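Local coordinates for possible periplasmic protein (Campylobacter jejuni, PDB 3RGC) that acts as a SurA-like periplasmic chaperone and may also have peptidyl-prolyl cis-trans isomerase activity, at residues V7-I17 and L35-K46. Residues are numbered along the deposited sequence; the frame is centred on the assembly and turned at random.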
loop_
_atom_site.group_PDB
_atom_site.type_symbol
_atom_site.label_atom_id
_atom_site.label_comp_id
_atom_site.label_asym_id
_atom_site.label_seq_id
_atom_site.Cartn_x
_atom_site.Cartn_y
_atom_site.Cartn_z
ATOM N N VAL B 7 21.647 -25.675 34.283
ATOM C CA VAL B 7 21.794 -24.267 33.932
ATOM C C VAL B 7 21.166 -23.457 35.052
ATOM O O VAL B 7 19.987 -23.635 35.367
ATOM C CB VAL B 7 21.103 -23.940 32.604
ATOM C CG1 VAL B 7 21.296 -22.450 32.244
ATOM C CG2 VAL B 7 21.633 -24.839 31.511
ATOM N N ASP B 8 21.955 -22.568 35.650
ATOM C CA ASP B 8 21.652 -22.097 36.990
ATOM C C ASP B 8 21.528 -23.351 37.834
ATOM O O ASP B 8 22.532 -23.999 38.144
ATOM C CB ASP B 8 20.355 -21.298 37.031
ATOM C CG ASP B 8 20.598 -19.806 37.020
ATOM O OD1 ASP B 8 19.634 -19.044 36.790
ATOM O OD2 ASP B 8 21.760 -19.397 37.241
ATOM N N LYS B 9 20.301 -23.716 38.180
ATOM C CA LYS B 9 20.076 -24.975 38.875
ATOM C C LYS B 9 19.136 -25.877 38.071
ATOM O O LYS B 9 18.935 -27.045 38.406
ATOM C CB LYS B 9 19.531 -24.726 40.283
ATOM N N GLU B 10 18.592 -25.327 36.989
ATOM C CA GLU B 10 17.630 -26.028 36.149
ATOM C C GLU B 10 18.262 -27.126 35.281
ATOM O O GLU B 10 19.106 -26.859 34.433
ATOM C CB GLU B 10 16.841 -25.020 35.310
ATOM C CG GLU B 10 15.976 -24.111 36.182
ATOM C CD GLU B 10 15.461 -22.882 35.456
ATOM O OE1 GLU B 10 15.279 -22.950 34.223
ATOM O OE2 GLU B 10 15.239 -21.846 36.127
ATOM N N PRO B 11 17.844 -28.377 35.505
ATOM C CA PRO B 11 18.431 -29.545 34.831
ATOM C C PRO B 11 17.973 -29.713 33.381
ATOM O O PRO B 11 16.843 -29.377 33.023
ATOM C CB PRO B 11 17.925 -30.716 35.678
ATOM C CG PRO B 11 16.599 -30.242 36.194
ATOM C CD PRO B 11 16.766 -28.754 36.439
ATOM N N ILE B 12 18.864 -30.235 32.550
ATOM C CA ILE B 12 18.536 -30.574 31.172
ATOM C C ILE B 12 18.914 -32.019 30.996
ATOM O O ILE B 12 20.072 -32.387 31.177
ATOM C CB ILE B 12 19.357 -29.755 30.166
ATOM C CG1 ILE B 12 19.082 -28.259 30.331
ATOM C CG2 ILE B 12 19.064 -30.233 28.744
ATOM C CD1 ILE B 12 19.981 -27.353 29.480
ATOM N N THR B 13 17.936 -32.847 30.662
ATOM C CA THR B 13 18.142 -34.282 30.660
ATOM C C THR B 13 18.506 -34.757 29.271
ATOM O O THR B 13 18.252 -34.072 28.279
ATOM C CB THR B 13 16.870 -35.036 31.099
ATOM O OG1 THR B 13 15.856 -34.898 30.093
ATOM C CG2 THR B 13 16.359 -34.492 32.403
ATOM N N THR B 14 19.087 -35.944 29.200
ATOM C CA THR B 14 19.349 -36.557 27.907
ATOM C C THR B 14 18.044 -36.755 27.138
ATOM O O THR B 14 18.036 -36.770 25.900
ATOM C CB THR B 14 20.086 -37.880 28.070
ATOM O OG1 THR B 14 19.376 -38.708 28.998
ATOM C CG2 THR B 14 21.494 -37.624 28.616
ATOM N N TYR B 15 16.940 -36.882 27.873
ATOM C CA TYR B 15 15.631 -37.009 27.244
ATOM C C TYR B 15 15.252 -35.705 26.542
ATOM O O TYR B 15 14.885 -35.716 25.370
ATOM C CB TYR B 15 14.568 -37.403 28.268
ATOM N N ASP B 16 15.362 -34.584 27.254
ATOM C CA ASP B 16 15.126 -33.270 26.660
ATOM C C ASP B 16 15.929 -33.066 25.382
ATOM O O ASP B 16 15.383 -32.650 24.364
ATOM C CB ASP B 16 15.483 -32.147 27.637
ATOM C CG ASP B 16 14.685 -32.208 28.913
ATOM O OD1 ASP B 16 13.562 -32.745 28.892
ATOM O OD2 ASP B 16 15.181 -31.711 29.942
ATOM N N ILE B 17 17.231 -33.329 25.456
ATOM C CA ILE B 17 18.112 -33.180 24.303
ATOM C C ILE B 17 17.611 -34.060 23.177
ATOM O O ILE B 17 17.577 -33.649 22.019
ATOM C CB ILE B 17 19.570 -33.580 24.637
ATOM C CG1 ILE B 17 20.183 -32.604 25.636
ATOM C CG2 ILE B 17 20.429 -33.599 23.380
ATOM C CD1 ILE B 17 21.183 -33.251 26.557
ATOM N N LEU B 35 18.275 -25.664 24.283
ATOM C CA LEU B 35 17.882 -26.000 25.643
ATOM C C LEU B 35 18.578 -25.098 26.656
ATOM O O LEU B 35 17.978 -24.706 27.657
ATOM C CB LEU B 35 18.155 -27.478 25.934
ATOM C CG LEU B 35 17.127 -28.470 25.383
ATOM C CD1 LEU B 35 17.582 -29.900 25.603
ATOM C CD2 LEU B 35 15.769 -28.250 26.047
ATOM N N ILE B 36 19.833 -24.741 26.389
ATOM C CA ILE B 36 20.551 -23.869 27.313
ATOM C C ILE B 36 19.879 -22.505 27.324
ATOM O O ILE B 36 19.562 -21.973 28.381
ATOM C CB ILE B 36 22.042 -23.719 26.971
ATOM C CG1 ILE B 36 22.760 -25.065 27.080
ATOM C CG2 ILE B 36 22.699 -22.708 27.881
ATOM C CD1 ILE B 36 24.245 -24.938 27.060
ATOM N N ASN B 37 19.627 -21.956 26.146
ATOM C CA ASN B 37 18.934 -20.673 26.063
ATOM C C ASN B 37 17.507 -20.713 26.626
ATOM O O ASN B 37 17.067 -19.757 27.258
ATOM C CB ASN B 37 18.939 -20.144 24.624
ATOM C CG ASN B 37 18.234 -18.808 24.490
ATOM O OD1 ASN B 37 18.814 -17.752 24.756
ATOM N ND2 ASN B 37 16.974 -18.847 24.067
ATOM N N GLU B 38 16.777 -21.805 26.410
ATOM C CA GLU B 38 15.431 -21.898 26.981
ATOM C C GLU B 38 15.476 -21.837 28.491
ATOM O O GLU B 38 14.606 -21.251 29.117
ATOM C CB GLU B 38 14.731 -23.179 26.571
ATOM C CG GLU B 38 14.073 -23.122 25.217
ATOM C CD GLU B 38 13.259 -24.368 24.944
ATOM O OE1 GLU B 38 13.078 -25.168 25.892
ATOM O OE2 GLU B 38 12.806 -24.546 23.789
ATOM N N LYS B 39 16.485 -22.449 29.092
ATOM C CA LYS B 39 16.560 -22.414 30.554
ATOM C C LYS B 39 16.884 -21.010 31.049
ATOM O O LYS B 39 16.377 -20.585 32.078
ATOM C CB LYS B 39 17.567 -23.423 31.091
ATOM C CG LYS B 39 17.233 -24.860 30.749
ATOM C CD LYS B 39 15.807 -25.188 31.139
ATOM C CE LYS B 39 15.473 -26.632 30.838
ATOM N NZ LYS B 39 14.062 -26.944 31.204
ATOM N N MET B 40 17.730 -20.295 30.312
ATOM C CA MET B 40 18.042 -18.913 30.653
ATOM C C MET B 40 16.764 -18.079 30.638
ATOM O O MET B 40 16.544 -17.269 31.527
ATOM C CB MET B 40 19.083 -18.316 29.693
ATOM C CG MET B 40 20.519 -18.793 29.906
ATOM S SD MET B 40 21.682 -18.124 28.669
ATOM C CE MET B 40 21.415 -16.433 28.954
ATOM N N GLU B 41 15.913 -18.289 29.634
ATOM C CA GLU B 41 14.685 -17.496 29.508
ATOM C C GLU B 41 13.723 -17.786 30.642
ATOM O O GLU B 41 13.170 -16.879 31.250
ATOM C CB GLU B 41 13.967 -17.807 28.191
ATOM C CG GLU B 41 14.691 -17.314 26.948
ATOM C CD GLU B 41 14.088 -17.875 25.668
ATOM O OE1 GLU B 41 13.311 -18.849 25.750
ATOM O OE2 GLU B 41 14.397 -17.350 24.581
ATOM N N ILE B 42 13.509 -19.069 30.904
ATOM C CA ILE B 42 12.615 -19.493 31.972
ATOM C C ILE B 42 13.028 -18.856 33.284
ATOM O O ILE B 42 12.187 -18.385 34.045
ATOM C CB ILE B 42 12.620 -21.013 32.117
ATOM C CG1 ILE B 42 11.887 -21.656 30.939
ATOM C CG2 ILE B 42 11.974 -21.428 33.427
ATOM C CD1 ILE B 42 12.168 -23.145 30.789
ATOM N N SER B 43 14.332 -18.824 33.538
ATOM C CA SER B 43 14.851 -18.258 34.787
ATOM C C SER B 43 14.655 -16.748 34.869
ATOM O O SER B 43 14.374 -16.193 35.933
ATOM C CB SER B 43 16.327 -18.625 34.958
ATOM O OG SER B 43 17.078 -17.501 35.377
ATOM N N GLN B 44 14.827 -16.076 33.739
ATOM C CA GLN B 44 14.545 -14.653 33.651
ATOM C C GLN B 44 13.040 -14.397 33.803
ATOM O O GLN B 44 12.628 -13.405 34.402
ATOM C CB GLN B 44 15.034 -14.106 32.313
ATOM C CG GLN B 44 16.548 -14.022 32.227
ATOM C CD GLN B 44 17.155 -13.232 33.381
ATOM O OE1 GLN B 44 16.746 -12.103 33.673
ATOM N NE2 GLN B 44 18.135 -13.832 34.048
ATOM N N MET B 45 12.226 -15.296 33.258
ATOM C CA MET B 45 10.777 -15.205 33.403
ATOM C C MET B 45 10.368 -15.181 34.885
ATOM O O MET B 45 9.560 -14.360 35.303
ATOM C CB MET B 45 10.098 -16.358 32.645
ATOM C CG MET B 45 10.039 -16.145 31.105
ATOM S SD MET B 45 9.152 -17.433 30.198
ATOM C CE MET B 45 7.734 -17.677 31.249
ATOM N N LYS B 46 10.946 -16.072 35.676
ATOM C CA LYS B 46 10.723 -16.095 37.119
ATOM C C LYS B 46 11.107 -14.773 37.780
ATOM O O LYS B 46 10.297 -14.153 38.477
ATOM C CB LYS B 46 11.554 -17.212 37.760
ATOM C CG LYS B 46 11.268 -18.603 37.219
ATOM C CD LYS B 46 12.182 -19.631 37.866
ATOM C CE LYS B 46 11.993 -20.997 37.241
ATOM N NZ LYS B 46 10.571 -21.391 37.280
#
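The Glu10 carboxylate is flanked on both faces by helix 35-46: Lys39 O and Ser43 CB stand off one face, and Ile42 CG2 and Lys46 CE off the other. Lys46 CE is 3.5 Å from Glu10 OE2. At the OE1 edge comes Lys39 CD, 3.8 Å from Glu10 OE1. Glu10 OE1 and Lys39 O are 3.4 Å apart, but both are acceptors and do not bond. Lys39 O instead takes the helical bond from Ser43 N. Asp8 is poorly ordered. Its OD1 accepts a weak hydrogen bond from Ser43 OG (3.3 Å).

From the turn toward the start of helix 14-23 the contact becomes mostly apolar. Lys39 bends at its second torsion (chi2 -52°), and its methylenes run past Ile12 in the opposite direction. Val7 CB rests on Lys39 CB at 3.9 Å. Leu35 CD1 fits into the corner where strand 10-13 leads into helix 14-23. It is tight against Ile12 CG2 (3.5 Å) and also touches Asp16 CB and Ile17 CG1. A capping box shapes that corner. Thr13 OG1 accepts from Asp16 N, and Thr13 N returns a nearly straight bond to Asp16 OD2, reaching it 49° out of the carboxylate plane.

Residues 7-10 form a type II' turn, which joins strands 3-7 and 10-13 into a hairpin. Strand 10-13 runs roughly antiparallel to helix segment 35-46, in the SurA N-terminal region. Helix 218-244 adds Phe238 and Leu241 against Met40. Lys39 NZ is 5.2 Å from Glu10 OE1, and Lys46 NZ is 4.8 Å from Glu10 OE2. Neither makes a salt bridge. Lys39 NZ also has the Asp16 carboxylate nearby, not in contact. These charges may favour the arrangement. The contact thus combines apolar packing with acids that form no salt bridge across it; its only hydrogen bond is the weak one from Ser43.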